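Local atomic coordinates of enzyme subtilase SubTY from Bacillus sp. TY145 (PDB entry 5FFN), a protein that probably cleaves peptide bonds as a calcium- and sodium-binding serine endopeptidase of the subtilase family. Residues Leu43-Ser48 with His75-Val80; Lys99-Lys104 with Ser129-Lys134; Lys30-Asp35 with Arg122-Glu127; Pro3-Pro8 with Ser234-Trp239. One frame throughout, in Å; residues are numbered along the deposited sequence. Where two conformers were deposited one is given.

Contact 1. Residues Leu43-Ser48 with His75-Val80; sequences LDLAGS and HVAGTV
Leu45 reaches from its loop to the backbone of helix 72-81, where its two methyls straddle the step between Ala77 and Gly78. The closer side belongs to CD2: Leu45 CD2 rests on the backbone of a glycine, 4.0 Å from Gly78 CA, and the two CA atoms, Leu45 and Gly78, are 7.0 Å apart. The other branch packs less closely, with Leu45 CD1 at 4.4 Å from Ala77 CB. CG stands beside the backbone N (chi1 -56°), and this turn, with an extended second torsion, sends the branched end to the helix. Val38, touching both Leu45 and Ala77, completes the apolar patch.

The far side is looser. A type II turn runs from Leu45 to Ser48, with Gly47 at the position of positive phi (81°); Ala46 and Gly47 are exposed and do not touch the helix. Leu45 O closes the turn by accepting from Ser48 N at 3.0 Å. A second bond to this oxygen, from Ser48 OG, is doubtful because Ser48 was modelled in two conformers. Ala46 O is hydrogen-bonded to His83 NE2, a further tie on the open side.

Loop-to-helix packing of this kind fits the alpha/beta subtilase core: helix 72-81 begins with His72, the probable histidine of a Ser-His-Asp triad, and the side chain of Ala77 lies near the residues of this probable triad without touching them.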
loop_
_atom_site.group_PDB
_atom_site.type_symbol
_atom_site.label_atom_id
_atom_site.label_comp_id
_atom_site.label_asym_id
_atom_site.label_seq_id
_atom_site.Cartn_x
_atom_site.Cartn_y
_atom_site.Cartn_z
ATOM N N LEU A 43 9.793 0.970 19.426
ATOM C CA LEU A 43 10.684 2.070 19.789
ATOM C C LEU A 43 10.742 3.145 18.707
ATOM O O LEU A 43 10.827 4.320 18.996
ATOM C CB LEU A 43 12.074 1.544 20.055
ATOM C CG LEU A 43 12.294 0.945 21.445
ATOM C CD1 LEU A 43 13.672 0.377 21.510
ATOM C CD2 LEU A 43 12.103 2.000 22.501
ATOM N N ASP A 44 10.625 2.717 17.455
ATOM C CA ASP A 44 10.667 3.658 16.325
ATOM C C ASP A 44 9.320 4.285 15.980
ATOM O O ASP A 44 9.260 5.164 15.137
ATOM C CB ASP A 44 11.306 2.968 15.125
ATOM C CG ASP A 44 12.715 2.477 15.403
ATOM O OD1 ASP A 44 13.365 2.962 16.380
ATOM O OD2 ASP A 44 13.203 1.625 14.645
ATOM N N LEU A 45 8.241 3.842 16.631
ATOM C CA LEU A 45 6.942 4.458 16.481
ATOM C C LEU A 45 6.418 5.173 17.726
ATOM O O LEU A 45 5.397 5.850 17.677
ATOM C CB LEU A 45 5.914 3.380 16.024
ATOM C CG LEU A 45 6.247 2.611 14.748
ATOM C CD1 LEU A 45 5.122 1.619 14.448
ATOM C CD2 LEU A 45 6.450 3.558 13.546
ATOM N N ALA A 46 7.131 5.059 18.848
ATOM C CA ALA A 46 6.617 5.504 20.108
ATOM C C ALA A 46 6.267 6.955 20.063
ATOM O O ALA A 46 7.034 7.761 19.554
ATOM C CB ALA A 46 7.622 5.208 21.227
ATOM N N GLY A 47 5.083 7.270 20.575
ATOM C CA GLY A 47 4.589 8.635 20.678
ATOM C C GLY A 47 3.998 9.189 19.398
ATOM O O GLY A 47 3.443 10.308 19.380
ATOM N N SER A 48 4.028 8.399 18.333
ATOM C CA SER A 48 3.458 8.862 17.057
ATOM C C SER A 48 1.959 8.655 16.943
ATOM O O SER A 48 1.280 9.436 16.279
ATOM C CB SER A 48 4.162 8.201 15.861
ATOM O OG SER A 48 3.990 6.785 15.824
ATOM N N HIS A 75 4.751 -2.663 9.696
ATOM C CA HIS A 75 5.738 -2.535 8.663
ATOM C C HIS A 75 5.382 -1.301 7.789
ATOM O O HIS A 75 6.200 -0.410 7.571
ATOM C CB HIS A 75 5.814 -3.839 7.883
ATOM C CG HIS A 75 6.998 -3.948 6.997
ATOM N ND1 HIS A 75 7.063 -3.343 5.758
ATOM C CD2 HIS A 75 8.201 -4.531 7.196
ATOM C CE1 HIS A 75 8.248 -3.572 5.225
ATOM N NE2 HIS A 75 8.957 -4.305 6.074
ATOM N N VAL A 76 4.137 -1.237 7.374
ATOM C CA VAL A 76 3.632 -0.134 6.570
ATOM C C VAL A 76 3.787 1.213 7.308
ATOM O O VAL A 76 4.302 2.184 6.770
ATOM C CB VAL A 76 2.153 -0.443 6.137
ATOM C CG1 VAL A 76 1.488 0.779 5.617
ATOM C CG2 VAL A 76 2.114 -1.554 5.114
ATOM N N ALA A 77 3.399 1.244 8.573
ATOM C CA ALA A 77 3.450 2.439 9.342
ATOM C C ALA A 77 4.914 2.930 9.458
ATOM O O ALA A 77 5.167 4.153 9.401
ATOM C CB ALA A 77 2.829 2.201 10.690
ATOM N N GLY A 78 5.849 1.998 9.635
ATOM C CA GLY A 78 7.269 2.352 9.786
ATOM C C GLY A 78 7.825 3.030 8.528
ATOM O O GLY A 78 8.609 3.994 8.595
ATOM N N THR A 79 7.357 2.573 7.374
ATOM C CA THR A 79 7.831 3.150 6.104
ATOM C C THR A 79 7.327 4.572 6.029
ATOM O O THR A 79 8.061 5.476 5.598
ATOM C CB THR A 79 7.404 2.259 4.897
ATOM O OG1 THR A 79 8.067 0.969 4.935
ATOM C CG2 THR A 79 7.740 2.941 3.568
ATOM N N VAL A 80 6.088 4.808 6.499
ATOM C CA VAL A 80 5.545 6.148 6.501
ATOM C C VAL A 80 6.359 7.076 7.420
ATOM O O VAL A 80 6.739 8.216 7.044
ATOM C CB VAL A 80 4.078 6.183 6.957
ATOM C CG1 VAL A 80 3.550 7.596 7.024
ATOM C CG2 VAL A 80 3.175 5.394 6.016
#

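Contact 2. Residues Lys99-Lys104 with Ser129-Lys134; sequences KLWAYK and SRTGSK
In the beta-alpha-beta crossover from strand 99-104 through helix 114-131 to strand 134-142, which passes over strand 29-35 lying between the two, Trp101 extends from the first strand to the turn that ends the helix, meeting Thr131 and Ser133. The touching atoms are the six-membered rim of the indole and two hydroxyl oxygens. Thr131 OG1 sits at the ring edge, near the indole plane, 4.3 Å from Trp101 CH2. Ser133 OG comes in obliquely, 4.1 Å from Trp101 CZ2. Placing CG anti to the carbonyl carbon (chi1 -65°) throws the indole off the strand, under the helix end, where Val124 and Glu127 also touch it.

The turn is held by bonds of its own. Thr131 OG1 accepts the amide of Ser133, with Ser133 N to Thr131 OG1 at 3.3 Å and a bent N-H...O angle of 136°, which defines an ST turn. The same oxygen is hydrogen-bonded to Glu127 O, one helical turn back. Ser133 OG lies 2.6 Å from Thr131 OG1, although the proton between them is not settled. Gly132 is the first residue to leave helical geometry, with positive phi (60°), and Ser133 follows with its CB toward the strand.

Ring carbons and hydroxyls meet by van der Waals contact. No polar bond to the indole is part of this contact; Thr131 OG1 bonds instead to the turn and the helix end.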
loop_
_atom_site.group_PDB
_atom_site.type_symbol
_atom_site.label_atom_id
_atom_site.label_comp_id
_atom_site.label_asym_id
_atom_site.label_seq_id
_atom_site.Cartn_x
_atom_site.Cartn_y
_atom_site.Cartn_z
ATOM N N LYS A 99 2.179 12.345 12.383
ATOM C CA LYS A 99 1.498 11.564 13.409
ATOM C C LYS A 99 0.653 10.460 12.758
ATOM O O LYS A 99 0.246 10.573 11.623
ATOM C CB LYS A 99 0.649 12.450 14.279
ATOM C CG LYS A 99 1.484 13.354 15.201
ATOM C CD LYS A 99 2.347 12.617 16.208
ATOM C CE LYS A 99 3.156 13.681 17.024
ATOM N NZ LYS A 99 3.942 13.049 18.126
ATOM N N LEU A 100 0.387 9.436 13.556
ATOM C CA LEU A 100 -0.220 8.196 13.087
ATOM C C LEU A 100 -1.643 8.065 13.614
ATOM O O LEU A 100 -1.921 8.280 14.802
ATOM C CB LEU A 100 0.670 7.008 13.451
ATOM C CG LEU A 100 0.098 5.601 13.299
ATOM C CD1 LEU A 100 -0.080 5.236 11.809
ATOM C CD2 LEU A 100 0.960 4.569 13.934
ATOM N N TRP A 101 -2.570 7.743 12.712
ATOM C CA TRP A 101 -3.870 7.236 13.125
ATOM C C TRP A 101 -3.877 5.743 12.730
ATOM O O TRP A 101 -3.972 5.387 11.534
ATOM C CB TRP A 101 -5.024 7.990 12.505
ATOM C CG TRP A 101 -5.240 9.482 12.868
ATOM C CD1 TRP A 101 -4.491 10.241 13.720
ATOM C CD2 TRP A 101 -6.304 10.316 12.422
ATOM N NE1 TRP A 101 -5.019 11.501 13.831
ATOM C CE2 TRP A 101 -6.140 11.580 13.051
ATOM C CE3 TRP A 101 -7.403 10.132 11.551
ATOM C CZ2 TRP A 101 -6.982 12.641 12.811
ATOM C CZ3 TRP A 101 -8.248 11.195 11.330
ATOM C CH2 TRP A 101 -8.045 12.444 11.985
ATOM N N ALA A 102 -3.784 4.868 13.728
ATOM C CA ALA A 102 -3.650 3.433 13.486
ATOM C C ALA A 102 -5.043 2.817 13.542
ATOM O O ALA A 102 -5.600 2.658 14.617
ATOM C CB ALA A 102 -2.715 2.781 14.487
ATOM N N TYR A 103 -5.620 2.518 12.369
ATOM C CA TYR A 103 -6.982 1.971 12.290
ATOM C C TYR A 103 -6.911 0.530 11.838
ATOM O O TYR A 103 -6.466 0.242 10.729
ATOM C CB TYR A 103 -7.826 2.759 11.315
ATOM C CG TYR A 103 -8.352 4.093 11.777
ATOM C CD1 TYR A 103 -7.817 4.789 12.878
ATOM C CD2 TYR A 103 -9.381 4.708 11.064
ATOM C CE1 TYR A 103 -8.315 6.040 13.248
ATOM C CE2 TYR A 103 -9.893 5.938 11.445
ATOM C CZ TYR A 103 -9.329 6.611 12.552
ATOM O OH TYR A 103 -9.865 7.854 12.877
ATOM N N LYS A 104 -7.318 -0.390 12.705
ATOM C CA LYS A 104 -7.264 -1.827 12.364
ATOM C C LYS A 104 -8.541 -2.213 11.623
ATOM O O LYS A 104 -9.645 -2.101 12.167
ATOM C CB LYS A 104 -7.079 -2.709 13.607
ATOM C CG LYS A 104 -7.010 -4.170 13.303
ATOM C CD LYS A 104 -6.701 -5.014 14.534
ATOM C CE LYS A 104 -6.399 -6.444 14.196
ATOM N NZ LYS A 104 -6.113 -7.252 15.443
ATOM N N SER A 129 -12.703 16.147 9.322
ATOM C CA SER A 129 -13.551 17.313 9.290
ATOM C C SER A 129 -13.745 17.879 10.692
ATOM O O SER A 129 -13.750 19.097 10.861
ATOM C CB SER A 129 -14.900 16.989 8.670
ATOM O OG SER A 129 -15.437 15.785 9.179
ATOM N N ARG A 130 -13.913 17.020 11.685
ATOM C CA ARG A 130 -14.199 17.502 13.051
ATOM C C ARG A 130 -12.995 18.246 13.612
ATOM O O ARG A 130 -13.126 19.367 14.129
ATOM C CB ARG A 130 -14.573 16.358 13.986
ATOM C CG ARG A 130 -15.091 16.880 15.334
ATOM C CD ARG A 130 -15.427 15.766 16.254
ATOM N NE ARG A 130 -14.192 15.249 16.825
ATOM C CZ ARG A 130 -13.646 14.106 16.503
ATOM N NH1 ARG A 130 -14.252 13.320 15.607
ATOM N NH2 ARG A 130 -12.497 13.748 17.095
ATOM N N THR A 131 -11.818 17.665 13.440
ATOM C CA THR A 131 -10.558 18.147 14.063
ATOM C C THR A 131 -9.810 19.179 13.210
ATOM O O THR A 131 -8.800 19.736 13.661
ATOM C CB THR A 131 -9.597 17.005 14.305
ATOM O OG1 THR A 131 -9.188 16.437 13.046
ATOM C CG2 THR A 131 -10.225 15.937 15.215
ATOM N N GLY A 132 -10.287 19.401 11.988
ATOM C CA GLY A 132 -9.616 20.246 11.024
ATOM C C GLY A 132 -8.205 19.779 10.663
ATOM O O GLY A 132 -7.353 20.572 10.235
ATOM N N SER A 133 -7.967 18.475 10.765
ATOM C CA SER A 133 -6.666 17.895 10.464
ATOM C C SER A 133 -6.427 17.675 8.945
ATOM O O SER A 133 -7.355 17.498 8.135
ATOM C CB SER A 133 -6.492 16.560 11.196
ATOM O OG SER A 133 -6.651 16.684 12.608
ATOM N N LYS A 134 -5.146 17.676 8.596
ATOM C CA LYS A 134 -4.686 17.302 7.249
ATOM C C LYS A 134 -4.309 15.822 7.339
ATOM O O LYS A 134 -3.439 15.434 8.102
ATOM C CB LYS A 134 -3.496 18.161 6.816
ATOM C CG LYS A 134 -3.832 19.624 6.619
ATOM C CD LYS A 134 -2.607 20.468 6.395
ATOM C CE LYS A 134 -2.897 21.948 6.685
ATOM N NZ LYS A 134 -4.208 22.407 6.194
#

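Contact 3. Residues Lys30-Asp35 with Arg122-Glu127; sequences KVAVLD and RHVADE
Val124 has CG1 anti to its amide nitrogen (chi1 173°), which places CG2 anti to the carbonyl carbon and directs both branches from helix 114-131 down to strand 29-35, at Ala32 and Leu34. CG2 does most of the work, as it touches two partners at equal range: Val124 CG2 is 3.9 Å from Ala32 CB, and again 3.9 Å separates Val124 CG2 from Leu34 CD1. The second branch adds a looser touch, Val124 CG1 to Ala32 CB at 4.2 Å. Leu34 bends round to bring CD1 in (chi2 57°), and its side chain crosses that of Val124 obliquely.

Ala32 and Val124 are the nearest residues of the two segments, with CA atoms 7.3 Å apart. Ala32, Leu34 and Val124 are all buried and apolar. Val124 also touches Tyr103 on one neighbouring strand and Val135 and Ile137 on the other. Residues of alternate direction, Val31 and Val33, pack instead on helix 72-81, so the strand is covered on both faces.

Strand 29-35 ends at Asp35, whose OD1 hydrogen-bonds His72 ND1, consistent with the acid of a subtilase catalytic triad. Helix 114-131 crosses over this strand on its way from strand 99-104 to strand 134-142, as in the three-layer alpha/beta/alpha sandwich of the subtilisin fold.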
loop_
_atom_site.group_PDB
_atom_site.type_symbol
_atom_site.label_atom_id
_atom_site.label_comp_id
_atom_site.label_asym_id
_atom_site.label_seq_id
_atom_site.Cartn_x
_atom_site.Cartn_y
_atom_site.Cartn_z
ATOM N N LYS A 30 -1.379 14.111 9.632
ATOM C CA LYS A 30 -1.759 12.800 10.133
ATOM C C LYS A 30 -1.753 11.787 8.962
ATOM O O LYS A 30 -2.249 12.109 7.856
ATOM C CB LYS A 30 -3.146 12.803 10.740
ATOM C CG LYS A 30 -3.491 14.028 11.579
ATOM C CD LYS A 30 -2.502 14.251 12.744
ATOM C CE LYS A 30 -2.715 15.606 13.415
ATOM N NZ LYS A 30 -1.725 15.733 14.558
ATOM N N VAL A 31 -1.188 10.618 9.202
ATOM C CA VAL A 31 -1.324 9.505 8.236
ATOM C C VAL A 31 -2.149 8.409 8.903
ATOM O O VAL A 31 -1.777 7.864 9.980
ATOM C CB VAL A 31 0.010 8.987 7.703
ATOM C CG1 VAL A 31 -0.242 7.873 6.668
ATOM C CG2 VAL A 31 0.816 10.126 7.076
ATOM N N ALA A 32 -3.286 8.117 8.276
ATOM C CA ALA A 32 -4.176 7.049 8.728
ATOM C C ALA A 32 -3.796 5.746 8.015
ATOM O O ALA A 32 -3.995 5.592 6.792
ATOM C CB ALA A 32 -5.633 7.409 8.526
ATOM N N VAL A 33 -3.211 4.837 8.788
ATOM C CA VAL A 33 -2.807 3.524 8.275
ATOM C C VAL A 33 -3.924 2.546 8.595
ATOM O O VAL A 33 -4.116 2.123 9.777
ATOM C CB VAL A 33 -1.454 3.069 8.837
ATOM C CG1 VAL A 33 -1.134 1.648 8.403
ATOM C CG2 VAL A 33 -0.361 4.037 8.414
ATOM N N LEU A 34 -4.661 2.188 7.547
ATOM C CA LEU A 34 -5.843 1.300 7.637
ATOM C C LEU A 34 -5.336 -0.086 7.244
ATOM O O LEU A 34 -5.112 -0.373 6.081
ATOM C CB LEU A 34 -6.984 1.783 6.735
ATOM C CG LEU A 34 -7.965 2.791 7.323
ATOM C CD1 LEU A 34 -7.255 4.087 7.832
ATOM C CD2 LEU A 34 -9.100 3.106 6.313
ATOM N N ASP A 35 -5.131 -0.933 8.238
ATOM C CA ASP A 35 -4.351 -2.116 8.030
ATOM C C ASP A 35 -4.601 -3.178 9.112
ATOM O O ASP A 35 -5.686 -3.221 9.715
ATOM C CB ASP A 35 -2.854 -1.725 7.943
ATOM C CG ASP A 35 -2.059 -2.639 7.034
ATOM O OD1 ASP A 35 -1.922 -3.835 7.359
ATOM O OD2 ASP A 35 -1.575 -2.140 5.987
ATOM N N ARG A 122 -14.689 6.221 6.087
ATOM C CA ARG A 122 -15.657 7.247 6.460
ATOM C C ARG A 122 -15.346 7.888 7.806
ATOM O O ARG A 122 -15.464 9.110 7.936
ATOM C CB ARG A 122 -17.065 6.675 6.463
ATOM C CG ARG A 122 -17.491 6.269 5.088
ATOM C CD ARG A 122 -18.876 5.665 5.065
ATOM N NE ARG A 122 -19.401 5.667 3.710
ATOM C CZ ARG A 122 -20.068 6.676 3.144
ATOM N NH1 ARG A 122 -20.352 7.767 3.810
ATOM N NH2 ARG A 122 -20.480 6.550 1.898
ATOM N N HIS A 123 -14.910 7.069 8.759
ATOM C CA HIS A 123 -14.541 7.554 10.078
ATOM C C HIS A 123 -13.317 8.496 10.013
ATOM O O HIS A 123 -13.324 9.555 10.605
ATOM C CB HIS A 123 -14.336 6.388 11.028
ATOM C CG HIS A 123 -14.083 6.806 12.444
ATOM N ND1 HIS A 123 -15.089 7.209 13.294
ATOM C CD2 HIS A 123 -12.934 6.906 13.147
ATOM C CE1 HIS A 123 -14.565 7.558 14.461
ATOM N NE2 HIS A 123 -13.260 7.374 14.407
ATOM N N VAL A 124 -12.296 8.135 9.244
ATOM C CA VAL A 124 -11.176 9.050 9.011
ATOM C C VAL A 124 -11.685 10.421 8.549
ATOM O O VAL A 124 -11.274 11.443 9.095
ATOM C CB VAL A 124 -10.153 8.499 7.962
ATOM C CG1 VAL A 124 -9.077 9.567 7.622
ATOM C CG2 VAL A 124 -9.498 7.226 8.435
ATOM N N ALA A 125 -12.542 10.427 7.534
ATOM C CA ALA A 125 -13.084 11.655 6.934
ATOM C C ALA A 125 -13.840 12.485 7.974
ATOM O O ALA A 125 -13.633 13.699 8.083
ATOM C CB ALA A 125 -13.972 11.331 5.768
ATOM N N ASP A 126 -14.634 11.793 8.795
ATOM C CA ASP A 126 -15.397 12.458 9.856
ATOM C C ASP A 126 -14.468 13.047 10.907
ATOM O O ASP A 126 -14.661 14.187 11.325
ATOM C CB ASP A 126 -16.394 11.491 10.467
ATOM C CG ASP A 126 -17.576 11.207 9.551
ATOM O OD1 ASP A 126 -17.833 11.946 8.595
ATOM O OD2 ASP A 126 -18.288 10.224 9.789
ATOM N N GLU A 127 -13.441 12.296 11.286
ATOM C CA GLU A 127 -12.441 12.769 12.244
ATOM C C GLU A 127 -11.679 13.961 11.679
ATOM O O GLU A 127 -11.402 14.933 12.402
ATOM C CB GLU A 127 -11.465 11.664 12.627
ATOM C CG GLU A 127 -12.084 10.580 13.489
ATOM C CD GLU A 127 -12.381 11.067 14.896
ATOM O OE1 GLU A 127 -11.456 11.445 15.622
ATOM O OE2 GLU A 127 -13.565 11.099 15.234
#

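Contact 4. Residues Pro3-Pro8 with Ser234-Trp239; sequences PSTQTP and SVESTW
Two hydrogen bonds from Ser4 to the carboxylate of Glu236 tie the N-terminal segment to the beta hairpin made by strands 235-238 and 244-247. Ser4 N donates to Glu236 OE2 at 2.7 Å, nearly straight (164°), meeting the oxygen on its syn side but 20° out of the carboxylate plane. Ser4 OG donates at 2.5 Å to Glu236 OE1, which accepts with its syn lone pair. Each oxygen therefore has its own donor, which should hold the carboxylate against rotation and probably favours its ionised form. Pro3 leans on the same group, with Pro3 CB 3.4 Å from Glu236 OE2. Pro8, the N-cap residue of helix 9-15, lies across the base of the glutamate, the two side chains crossing at about a right angle. Its ring carbon CG packs 3.4 Å from Glu236 O and 4.1 Å from Glu236 CB.

The glutamate reaches this far because CG lies anti to the backbone N (chi1 -175°) and the chain stays extended beyond it. Tyr244 and Thr246, on the partner strand, touch its side chain. On the N-terminal side, a weak bond from Thr7 N to Thr5 OG1 lies within the loop, while Gln6, pointing off, is tied by NE2 to Gly88 O and Gly90 O.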
loop_
_atom_site.group_PDB
_atom_site.type_symbol
_atom_site.label_atom_id
_atom_site.label_comp_id
_atom_site.label_asym_id
_atom_site.label_seq_id
_atom_site.Cartn_x
_atom_site.Cartn_y
_atom_site.Cartn_z
ATOM N N PRO A 3 17.941 -1.887 12.822
ATOM C CA PRO A 3 17.736 -2.333 11.446
ATOM C C PRO A 3 19.094 -2.617 10.793
ATOM O O PRO A 3 20.131 -2.183 11.317
ATOM C CB PRO A 3 17.015 -1.132 10.799
ATOM C CG PRO A 3 17.451 0.077 11.610
ATOM C CD PRO A 3 17.649 -0.465 13.028
ATOM N N SER A 4 19.103 -3.277 9.648
ATOM C CA SER A 4 20.346 -3.474 8.891
ATOM C C SER A 4 20.982 -2.151 8.425
ATOM O O SER A 4 22.198 -2.090 8.175
ATOM C CB SER A 4 20.160 -4.440 7.717
ATOM O OG SER A 4 19.478 -3.872 6.603
ATOM N N THR A 5 20.150 -1.117 8.306
ATOM C CA THR A 5 20.538 0.262 7.960
ATOM C C THR A 5 19.413 1.109 8.477
ATOM O O THR A 5 18.233 0.671 8.477
ATOM C CB THR A 5 20.756 0.497 6.424
ATOM O OG1 THR A 5 21.013 1.881 6.179
ATOM C CG2 THR A 5 19.541 0.071 5.592
ATOM N N GLN A 6 19.741 2.317 8.911
ATOM C CA GLN A 6 18.748 3.185 9.469
ATOM C C GLN A 6 17.898 3.766 8.352
ATOM O O GLN A 6 16.797 4.237 8.601
ATOM C CB GLN A 6 19.405 4.295 10.253
ATOM C CG GLN A 6 20.090 3.767 11.500
ATOM C CD GLN A 6 20.436 4.851 12.450
ATOM O OE1 GLN A 6 21.577 5.299 12.474
ATOM N NE2 GLN A 6 19.474 5.298 13.237
ATOM N N THR A 7 18.436 3.712 7.133
ATOM C CA THR A 7 17.754 4.217 5.912
ATOM C C THR A 7 17.750 3.155 4.822
ATOM O O THR A 7 18.647 3.104 3.998
ATOM C CB THR A 7 18.409 5.512 5.427
ATOM O OG1 THR A 7 19.812 5.289 5.188
ATOM C CG2 THR A 7 18.233 6.601 6.448
ATOM N N PRO A 8 16.738 2.247 4.848
ATOM C CA PRO A 8 16.548 1.225 3.851
ATOM C C PRO A 8 16.583 1.804 2.439
ATOM O O PRO A 8 16.373 2.983 2.259
ATOM C CB PRO A 8 15.160 0.627 4.219
ATOM C CG PRO A 8 15.088 0.815 5.715
ATOM C CD PRO A 8 15.708 2.171 5.908
ATOM N N SER A 234 11.578 -5.875 -1.436
ATOM C CA SER A 234 12.586 -6.035 -0.363
ATOM C C SER A 234 12.795 -4.806 0.484
ATOM O O SER A 234 13.875 -4.245 0.546
ATOM C CB SER A 234 13.898 -6.566 -0.920
ATOM O OG SER A 234 13.657 -7.748 -1.617
ATOM N N VAL A 235 11.717 -4.385 1.124
ATOM C CA VAL A 235 11.659 -3.208 1.954
ATOM C C VAL A 235 11.721 -3.577 3.433
ATOM O O VAL A 235 10.802 -4.198 3.982
ATOM C CB VAL A 235 10.336 -2.372 1.686
ATOM C CG1 VAL A 235 10.156 -1.267 2.680
ATOM C CG2 VAL A 235 10.383 -1.811 0.251
ATOM N N GLU A 236 12.781 -3.130 4.086
ATOM C CA GLU A 236 12.925 -3.248 5.537
ATOM C C GLU A 236 12.186 -2.181 6.310
ATOM O O GLU A 236 12.202 -0.987 5.975
ATOM C CB GLU A 236 14.415 -3.197 5.889
ATOM C CG GLU A 236 14.719 -3.418 7.339
ATOM C CD GLU A 236 16.229 -3.496 7.622
ATOM O OE1 GLU A 236 17.035 -3.243 6.675
ATOM O OE2 GLU A 236 16.572 -3.871 8.779
ATOM N N SER A 237 11.479 -2.598 7.364
ATOM C CA SER A 237 10.791 -1.675 8.204
ATOM C C SER A 237 10.558 -2.341 9.570
ATOM O O SER A 237 11.036 -3.477 9.805
ATOM C CB SER A 237 9.444 -1.249 7.564
ATOM O OG SER A 237 8.848 -0.203 8.258
ATOM N N THR A 238 9.833 -1.604 10.394
ATOM C CA THR A 238 9.400 -1.980 11.743
ATOM C C THR A 238 8.473 -3.216 11.702
ATOM O O THR A 238 7.734 -3.407 10.745
ATOM C CB THR A 238 8.688 -0.833 12.411
ATOM O OG1 THR A 238 7.702 -0.249 11.549
ATOM C CG2 THR A 238 9.643 0.288 12.851
ATOM N N TRP A 239 8.523 -4.027 12.765
ATOM C CA TRP A 239 7.758 -5.276 12.842
ATOM C C TRP A 239 7.066 -5.411 14.189
ATOM O O TRP A 239 7.455 -4.792 15.185
ATOM C CB TRP A 239 8.662 -6.455 12.558
ATOM C CG TRP A 239 7.984 -7.715 12.148
ATOM C CD1 TRP A 239 8.003 -8.928 12.793
ATOM C CD2 TRP A 239 7.213 -7.902 10.971
ATOM N NE1 TRP A 239 7.295 -9.860 12.071
ATOM C CE2 TRP A 239 6.790 -9.246 10.950
ATOM C CE3 TRP A 239 6.842 -7.053 9.918
ATOM C CZ2 TRP A 239 6.012 -9.760 9.916
ATOM C CZ3 TRP A 239 6.107 -7.572 8.881
ATOM C CH2 TRP A 239 5.690 -8.907 8.889
#

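In the fold
From the N terminus, residues 3-8 open the longest loop, which contact 4 closes only at 234-239; the other three contacts nest within it. Strand 29-35 then opens contact 3. Inside that loop, contact 1 opens at 43-48 and closes at 75-80 before contact 2 begins at 99-104. Contact 3 closes at 122-127 and contact 2 at 129-134, so these two cross, sharing helix 114-131 packed on neighbouring parallel strands; the centres of the two contacts are about 5 Å apart. Helix 72-81 ties strand 29-35 to the hairpin of contact 4, where His75 O probably hydrogen-bonds Ser237 OG. A probable backbone hydrogen bond from Leu100 N to Ser48 O joins contacts 1 and 2.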